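Local structure of chitinase (Pyrococcus furiosus, 2CWR) at residues Asn30-Gly33 / Gln34-Trp37. The protein is the chitin-binding domain of a chitinase, an enzyme that hydrolyses chitin, and probably holds the enzyme on its polymeric substrate. Numbering follows the deposited sequence.
Sequences NLDG and QYDW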
loop_
_atom_site.group_PDB
_atom_site.type_symbol
_atom_site.label_atom_id
_atom_site.label_comp_id
_atom_site.label_asym_id
_atom_site.label_seq_id
_atom_site.Cartn_x
_atom_site.Cartn_y
_atom_site.Cartn_z
ATOM N N ASN A 30 -8.140 7.681 -3.607
ATOM C CA ASN A 30 -9.170 8.558 -4.145
ATOM C C ASN A 30 -8.700 8.962 -5.534
ATOM O O ASN A 30 -7.905 9.887 -5.692
ATOM C CB ASN A 30 -9.329 9.774 -3.235
ATOM C CG ASN A 30 -9.648 9.379 -1.802
ATOM O OD1 ASN A 30 -10.684 8.775 -1.531
ATOM N ND2 ASN A 30 -8.750 9.711 -0.882
ATOM N N LEU A 31 -9.197 8.247 -6.537
ATOM C CA LEU A 31 -8.808 8.474 -7.920
ATOM C C LEU A 31 -9.862 9.206 -8.743
ATOM O O LEU A 31 -11.043 9.219 -8.394
ATOM C CB LEU A 31 -8.493 7.127 -8.575
ATOM C CG LEU A 31 -7.633 6.192 -7.714
ATOM C CD1 LEU A 31 -7.415 4.874 -8.433
ATOM C CD2 LEU A 31 -6.304 6.860 -7.403
ATOM N N ASP A 32 -9.422 9.803 -9.846
ATOM C CA ASP A 32 -10.318 10.536 -10.733
ATOM C C ASP A 32 -10.877 9.613 -11.812
ATOM O O ASP A 32 -11.353 10.069 -12.850
ATOM C CB ASP A 32 -9.579 11.714 -11.383
ATOM C CG ASP A 32 -8.458 11.272 -12.308
ATOM O OD1 ASP A 32 -8.229 10.052 -12.441
ATOM O OD2 ASP A 32 -7.800 12.151 -12.908
ATOM N N GLY A 33 -10.815 8.309 -11.553
ATOM C CA GLY A 33 -11.315 7.325 -12.497
ATOM C C GLY A 33 -10.874 5.930 -12.096
ATOM O O GLY A 33 -10.429 5.718 -10.967
ATOM N N GLN A 34 -10.996 4.974 -13.010
ATOM C CA GLN A 34 -10.593 3.606 -12.721
ATOM C C GLN A 34 -9.252 3.304 -13.375
ATOM O O GLN A 34 -9.064 3.536 -14.571
ATOM C CB GLN A 34 -11.661 2.627 -13.211
ATOM C CG GLN A 34 -13.011 2.838 -12.544
ATOM C CD GLN A 34 -14.042 1.809 -12.959
ATOM O OE1 GLN A 34 -14.309 1.624 -14.146
ATOM N NE2 GLN A 34 -14.633 1.135 -11.977
ATOM N N TYR A 35 -8.313 2.799 -12.582
ATOM C CA TYR A 35 -6.985 2.482 -13.088
ATOM C C TYR A 35 -6.451 1.193 -12.492
ATOM O O TYR A 35 -6.886 0.760 -11.424
ATOM C CB TYR A 35 -5.987 3.594 -12.744
ATOM C CG TYR A 35 -6.360 4.978 -13.215
ATOM C CD1 TYR A 35 -7.331 5.731 -12.550
ATOM C CD2 TYR A 35 -5.731 5.543 -14.321
ATOM C CE1 TYR A 35 -7.662 7.020 -12.981
ATOM C CE2 TYR A 35 -6.051 6.823 -14.759
ATOM C CZ TYR A 35 -7.014 7.556 -14.088
ATOM O OH TYR A 35 -7.324 8.821 -14.532
ATOM N N ASP A 36 -5.504 0.585 -13.193
ATOM C CA ASP A 36 -4.855 -0.623 -12.703
ATOM C C ASP A 36 -3.661 0.003 -11.986
ATOM O O ASP A 36 -2.527 -0.050 -12.454
ATOM C CB ASP A 36 -4.408 -1.503 -13.875
ATOM C CG ASP A 36 -4.066 -2.923 -13.446
ATOM O OD1 ASP A 36 -3.826 -3.768 -14.334
ATOM O OD2 ASP A 36 -4.033 -3.197 -12.229
ATOM N N TRP A 37 -3.957 0.627 -10.849
ATOM C CA TRP A 37 -2.977 1.340 -10.040
ATOM C C TRP A 37 -1.839 0.534 -9.429
ATOM O O TRP A 37 -1.821 -0.692 -9.476
ATOM C CB TRP A 37 -3.702 2.101 -8.925
ATOM C CG TRP A 37 -4.643 1.249 -8.123
ATOM C CD1 TRP A 37 -5.992 1.142 -8.285
ATOM C CD2 TRP A 37 -4.299 0.384 -7.035
ATOM N NE1 TRP A 37 -6.516 0.268 -7.361
ATOM C CE2 TRP A 37 -5.497 -0.213 -6.581
ATOM C CE3 TRP A 37 -3.094 0.055 -6.399
ATOM C CZ2 TRP A 37 -5.528 -1.125 -5.517
ATOM C CZ3 TRP A 37 -3.122 -0.852 -5.340
ATOM C CH2 TRP A 37 -4.334 -1.431 -4.912
#
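The phenol of Tyr35 reaches back round the turn to Asp32, where its hydroxyl donates a short hydrogen bond, OH to OD1 2.6 Å. OD1 is met on its syn side, 24° out of the carboxylate plane, and the carboxylate and ring planes are 22° apart. With chi1 of 65°, Asp32 CG lies between the backbone N and the carbonyl carbon, which brings OD1 up to the hydroxyl; the other oxygen, OD2, accepts from the backbone N of Ser9.

The other contacts are nonpolar or van der Waals. Gly33 O lies at the ring edge, 3.5 Å from Tyr35 CD1; glycine suits this place because a CB would clash with Gln34 N and sit tight against Tyr35 CE1. Leu31 CD1 touches both aromatics, 4.2 Å from Tyr35 CD1 and 4.0 Å from Trp37 CD1, an apolar branch suited to such neighbours, and its side chain also meets Leu96 and Ile98. The indole is anchored from NE1 to Asn72 O and stacks on Phe79. A phenylalanine in place of Tyr35 would probably leave Asp32 OD1 without its donor.

The contacts lie within the loop from strand 22-31 of one antiparallel sheet to strand 38-43 of the other, a sheet-to-sheet connection of a beta-sandwich carbohydrate-binding module.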